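Local coordinates for nitrogenase molybdenum-iron protein beta chain (Clostridium pasteurianum, PDB 4WES), which forms, with the alpha chain, the molybdenum-iron component of nitrogenase, which reduces dinitrogen to ammonium and carries the [8Fe-7S] P-cluster, at residues A20-A32 / T139-M153. Numbering follows the deposited sequence.
Sequences AKTCQPVGAMYAA and TPSYVGSHVTGFANM. With CLF (Fe(8)-S(7) cluster), chain H.
Gly27 and Gly149 let helices 24-32 and 146-153 run with their axes 5.9 Å apart, crossing at -42°, so that backbone meets backbone: Gly149 CA lies 3.3 Å from Gln24 O in a nearly straight CA-H...O contact, and Gly27 CA meets His146 O in the same way. Gln24 pushes its extended chain in between the 139-143 loop and helix 146-153. Its NE2 donates to Val143 O (3.0 Å), which sits in the plane of the amide, while OE1 accepts from Asn152 ND2 (2.9 Å); these two bonds set which way the amide is turned, and one water bridges Gln24 NE2 and Asn152 ND2. At the helix starts, Thr22 N donates to His146 ND1 (3.2 Å), approaching 32° out of the ring plane, and Thr22 O accepts from His146 N; the other ring nitrogen, NE2, is hydrogen-bonded to Asp320. Further along, Phe150 brings CE1 to the edge of the Tyr30 ring, and Ala31 CB packs against Met153 CB (3.7 Å). Where the loops converge, Cys23 SG binds FE7 at 2.3 Å. Ser141 OG, in one of two modelled conformers, binds FE6 at 2.0 Å. This is the beta-chain side of the nitrogenase P-cluster site, completed by Cys48, Cys106 and the alpha chain.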
loop_
_atom_site.group_PDB
_atom_site.type_symbol
_atom_site.label_atom_id
_atom_site.label_comp_id
_atom_site.label_asym_id
_atom_site.label_seq_id
_atom_site.Cartn_x
_atom_site.Cartn_y
_atom_site.Cartn_z
ATOM N N ALA B 20 -11.147 20.916 -7.735
ATOM C CA ALA B 20 -9.768 20.586 -7.392
ATOM C C ALA B 20 -9.130 21.717 -6.556
ATOM O O ALA B 20 -7.970 22.090 -6.762
ATOM C CB ALA B 20 -8.971 20.268 -8.630
ATOM N N LYS B 21 -9.902 22.217 -5.598
ATOM C CA LYS B 21 -9.474 23.254 -4.663
ATOM C C LYS B 21 -10.555 23.369 -3.607
ATOM O O LYS B 21 -11.693 22.902 -3.809
ATOM C CB LYS B 21 -9.333 24.629 -5.351
ATOM C CG LYS B 21 -10.620 25.133 -6.002
ATOM C CD LYS B 21 -10.638 26.621 -6.273
ATOM C CE LYS B 21 -11.947 27.013 -6.953
ATOM N NZ LYS B 21 -12.074 28.474 -7.174
ATOM N N THR B 22 -10.224 24.041 -2.500
ATOM C CA THR B 22 -11.245 24.586 -1.638
ATOM C C THR B 22 -10.896 26.072 -1.356
ATOM O O THR B 22 -10.045 26.614 -2.048
ATOM C CB THR B 22 -11.459 23.726 -0.379
ATOM O OG1 THR B 22 -12.622 24.228 0.272
ATOM C CG2 THR B 22 -10.268 23.672 0.548
ATOM N N CYS B 23 -11.622 26.712 -0.453
ATOM C CA CYS B 23 -11.464 28.162 -0.287
ATOM C C CYS B 23 -10.333 28.543 0.649
ATOM O O CYS B 23 -9.834 27.760 1.471
ATOM C CB CYS B 23 -12.775 28.816 0.154
ATOM S SG CYS B 23 -13.553 28.141 1.648
ATOM N N GLN B 24 -9.949 29.816 0.579
ATOM C CA GLN B 24 -8.817 30.353 1.349
ATOM C C GLN B 24 -8.779 30.001 2.842
ATOM O O GLN B 24 -7.680 29.671 3.322
ATOM C CB GLN B 24 -8.739 31.897 1.272
ATOM C CG GLN B 24 -8.381 32.438 -0.089
ATOM C CD GLN B 24 -7.632 33.762 -0.006
ATOM O OE1 GLN B 24 -7.006 34.090 1.015
ATOM N NE2 GLN B 24 -7.629 34.480 -1.110
ATOM N N PRO B 25 -9.874 30.159 3.602
ATOM C CA PRO B 25 -9.679 30.190 5.058
ATOM C C PRO B 25 -9.027 28.967 5.680
ATOM O O PRO B 25 -8.245 29.132 6.620
ATOM C CB PRO B 25 -11.075 30.483 5.586
ATOM C CG PRO B 25 -11.718 31.307 4.463
ATOM C CD PRO B 25 -11.249 30.597 3.227
ATOM N N VAL B 26 -9.338 27.749 5.226
ATOM C CA VAL B 26 -8.686 26.602 5.865
ATOM C C VAL B 26 -7.160 26.670 5.695
ATOM O O VAL B 26 -6.430 26.158 6.554
ATOM C CB VAL B 26 -9.240 25.245 5.396
ATOM C CG1 VAL B 26 -8.809 24.875 3.980
ATOM C CG2 VAL B 26 -8.866 24.150 6.384
ATOM N N GLY B 27 -6.683 27.236 4.596
ATOM C CA GLY B 27 -5.240 27.389 4.437
ATOM C C GLY B 27 -4.642 28.315 5.471
ATOM O O GLY B 27 -3.546 28.077 5.959
ATOM N N ALA B 28 -5.337 29.398 5.762
ATOM C CA ALA B 28 -4.921 30.316 6.822
ATOM C C ALA B 28 -5.014 29.657 8.194
ATOM O O ALA B 28 -4.148 29.904 9.064
ATOM C CB ALA B 28 -5.768 31.588 6.779
ATOM N N MET B 29 -6.060 28.853 8.429
ATOM C CA MET B 29 -6.209 28.133 9.679
ATOM C C MET B 29 -5.032 27.164 9.874
ATOM O O MET B 29 -4.464 27.087 10.976
ATOM C CB MET B 29 -7.563 27.411 9.666
ATOM C CG MET B 29 -7.898 26.702 10.948
ATOM S SD MET B 29 -9.502 25.881 10.947
ATOM C CE MET B 29 -10.606 27.301 10.933
ATOM N N TYR B 30 -4.675 26.427 8.830
ATOM C CA TYR B 30 -3.560 25.524 8.872
ATOM C C TYR B 30 -2.250 26.258 9.181
ATOM O O TYR B 30 -1.481 25.841 10.045
ATOM C CB TYR B 30 -3.486 24.768 7.537
ATOM C CG TYR B 30 -2.358 23.770 7.458
ATOM C CD1 TYR B 30 -2.431 22.571 8.136
ATOM C CD2 TYR B 30 -1.196 24.020 6.725
ATOM C CE1 TYR B 30 -1.391 21.667 8.106
ATOM C CE2 TYR B 30 -0.172 23.118 6.658
ATOM C CZ TYR B 30 -0.256 21.928 7.351
ATOM O OH TYR B 30 0.765 21.009 7.376
ATOM N N ALA B 31 -2.001 27.335 8.462
ATOM C CA ALA B 31 -0.809 28.147 8.754
ATOM C C ALA B 31 -0.769 28.603 10.198
ATOM O O ALA B 31 0.310 28.580 10.839
ATOM C CB ALA B 31 -0.749 29.337 7.789
ATOM N N ALA B 32 -1.891 29.085 10.718
ATOM C CA ALA B 32 -1.953 29.555 12.073
ATOM C C ALA B 32 -1.664 28.456 13.107
ATOM O O ALA B 32 -1.037 28.701 14.137
ATOM C CB ALA B 32 -3.292 30.193 12.356
ATOM N N THR B 139 -8.656 36.980 3.843
ATOM C CA THR B 139 -8.753 35.729 3.077
ATOM C C THR B 139 -10.104 35.585 2.373
ATOM O O THR B 139 -10.887 34.692 2.679
ATOM C CB THR B 139 -8.458 34.534 4.001
ATOM O OG1 THR B 139 -9.225 34.622 5.204
ATOM C CG2 THR B 139 -6.993 34.488 4.370
ATOM N N PRO B 140 -10.365 36.458 1.395
ATOM C CA PRO B 140 -11.605 36.325 0.617
ATOM C C PRO B 140 -11.671 35.029 -0.153
ATOM O O PRO B 140 -10.817 34.736 -0.973
ATOM C CB PRO B 140 -11.553 37.509 -0.331
ATOM C CG PRO B 140 -10.089 37.808 -0.498
ATOM C CD PRO B 140 -9.493 37.514 0.871
ATOM N N SER B 141 -12.728 34.263 0.087
ATOM C CA SER B 141 -12.813 32.926 -0.492
ATOM C C SER B 141 -13.122 32.914 -1.985
ATOM O O SER B 141 -12.953 31.876 -2.653
ATOM C CB SER B 141 -13.848 32.091 0.240
ATOM O OG SER B 141 -15.034 32.782 0.475
ATOM N N TYR B 142 -13.592 34.034 -2.502
ATOM C CA TYR B 142 -13.808 34.204 -3.921
ATOM C C TYR B 142 -12.526 34.551 -4.680
ATOM O O TYR B 142 -12.582 34.728 -5.883
ATOM C CB TYR B 142 -14.910 35.226 -4.136
ATOM C CG TYR B 142 -14.785 36.493 -3.337
ATOM C CD1 TYR B 142 -15.509 36.654 -2.164
ATOM C CD2 TYR B 142 -13.968 37.545 -3.733
ATOM C CE1 TYR B 142 -15.416 37.812 -1.421
ATOM C CE2 TYR B 142 -13.887 38.720 -3.012
ATOM C CZ TYR B 142 -14.637 38.864 -1.853
ATOM O OH TYR B 142 -14.571 40.022 -1.107
ATOM N N VAL B 143 -11.381 34.641 -4.004
ATOM C CA VAL B 143 -10.096 34.800 -4.643
ATOM C C VAL B 143 -9.262 33.551 -4.398
ATOM O O VAL B 143 -9.110 33.090 -3.253
ATOM C CB VAL B 143 -9.349 36.033 -4.098
ATOM C CG1 VAL B 143 -7.950 36.124 -4.686
ATOM C CG2 VAL B 143 -10.158 37.299 -4.337
ATOM N N GLY B 144 -8.703 32.984 -5.443
ATOM C CA GLY B 144 -7.711 31.927 -5.241
ATOM C C GLY B 144 -8.298 30.681 -4.646
ATOM O O GLY B 144 -9.400 30.262 -5.021
ATOM N N SER B 145 -7.542 30.061 -3.751
ATOM C CA SER B 145 -7.895 28.811 -3.116
ATOM C C SER B 145 -7.324 28.794 -1.708
ATOM O O SER B 145 -6.744 29.754 -1.222
ATOM C CB SER B 145 -7.343 27.623 -3.889
ATOM O OG SER B 145 -5.915 27.581 -3.730
ATOM N N HIS B 146 -7.470 27.637 -1.058
ATOM C CA HIS B 146 -6.847 27.404 0.238
ATOM C C HIS B 146 -5.341 27.649 0.191
ATOM O O HIS B 146 -4.748 28.049 1.218
ATOM C CB HIS B 146 -7.166 25.976 0.706
ATOM C CG HIS B 146 -6.660 24.923 -0.207
ATOM N ND1 HIS B 146 -7.239 24.646 -1.427
ATOM C CD2 HIS B 146 -5.589 24.103 -0.087
ATOM C CE1 HIS B 146 -6.529 23.705 -2.013
ATOM N NE2 HIS B 146 -5.536 23.347 -1.216
ATOM N N VAL B 147 -4.681 27.445 -0.946
ATOM C CA VAL B 147 -3.255 27.734 -1.049
ATOM C C VAL B 147 -3.019 29.232 -0.839
ATOM O O VAL B 147 -2.091 29.657 -0.126
ATOM C CB VAL B 147 -2.720 27.277 -2.407
ATOM C CG1 VAL B 147 -1.283 27.740 -2.620
ATOM C CG2 VAL B 147 -2.850 25.732 -2.528
ATOM N N THR B 148 -3.845 30.052 -1.471
ATOM C CA THR B 148 -3.756 31.503 -1.330
ATOM C C THR B 148 -4.004 31.911 0.104
ATOM O O THR B 148 -3.383 32.859 0.615
ATOM C CB THR B 148 -4.790 32.158 -2.251
ATOM O OG1 THR B 148 -4.964 31.398 -3.448
ATOM C CG2 THR B 148 -4.396 33.576 -2.579
ATOM N N GLY B 149 -4.914 31.235 0.794
ATOM C CA GLY B 149 -5.185 31.512 2.187
ATOM C C GLY B 149 -3.976 31.267 3.079
ATOM O O GLY B 149 -3.655 32.080 3.972
ATOM N N PHE B 150 -3.299 30.150 2.834
ATOM C CA PHE B 150 -2.035 29.861 3.501
ATOM C C PHE B 150 -1.047 31.006 3.239
ATOM O O PHE B 150 -0.411 31.537 4.156
ATOM C CB PHE B 150 -1.512 28.516 3.030
ATOM C CG PHE B 150 -0.199 28.117 3.666
ATOM C CD1 PHE B 150 -0.169 27.271 4.755
ATOM C CD2 PHE B 150 0.992 28.554 3.139
ATOM C CE1 PHE B 150 1.020 26.897 5.330
ATOM C CE2 PHE B 150 2.202 28.191 3.719
ATOM C CZ PHE B 150 2.212 27.327 4.793
ATOM N N ALA B 151 -0.887 31.366 1.968
ATOM C CA ALA B 151 0.075 32.400 1.611
ATOM C C ALA B 151 -0.210 33.696 2.321
ATOM O O ALA B 151 0.729 34.399 2.772
ATOM C CB ALA B 151 0.094 32.627 0.120
ATOM N N ASN B 152 -1.482 34.062 2.382
ATOM C CA ASN B 152 -1.908 35.289 3.038
ATOM C C ASN B 152 -1.654 35.270 4.553
ATOM O O ASN B 152 -1.161 36.253 5.127
ATOM C CB ASN B 152 -3.397 35.571 2.733
ATOM C CG ASN B 152 -3.598 36.113 1.354
ATOM O OD1 ASN B 152 -2.707 36.737 0.781
ATOM N ND2 ASN B 152 -4.761 35.880 0.795
ATOM N N MET B 153 -1.886 34.144 5.205
ATOM C CA MET B 153 -1.625 34.059 6.630
ATOM C C MET B 153 -0.126 34.223 6.883
ATOM O O MET B 153 0.275 34.855 7.865
ATOM C CB MET B 153 -2.130 32.729 7.209
ATOM C CG MET B 153 -2.088 32.671 8.741
ATOM S SD MET B 153 -3.390 33.619 9.578
ATOM C CE MET B 153 -2.541 35.088 10.006
HETATM FE FE1 CLF H . -21.301 31.228 4.801
HETATM FE FE2 CLF H . -19.549 29.633 5.591
HETATM FE FE3 CLF H . -22.156 28.718 5.645
HETATM FE FE4 CLF H . -20.796 29.116 3.333
HETATM S S1 CLF H . -19.306 30.972 3.520
HETATM S S2A CLF H . -21.223 30.376 6.972
HETATM S S4A CLF H . -20.322 27.562 4.930
HETATM S S3A CLF H . -22.926 29.899 3.785
HETATM FE FE5 CLF H . -17.985 28.548 1.416
HETATM FE FE6 CLF H . -16.489 31.839 1.526
HETATM FE FE7 CLF H . -15.473 29.360 2.149
HETATM FE FE8 CLF H . -17.164 30.149 4.087
HETATM S S2B CLF H . -16.682 29.926 0.277
HETATM S S3B CLF H . -15.303 31.282 3.432
HETATM S S4B CLF H . -16.882 27.973 3.341
HETATM O O HOH W 1 -12.107 29.479 -4.502
HETATM O O HOH W 2 -10.518 30.788 -2.084
HETATM O O HOH W 3 -6.231 37.062 -1.537
#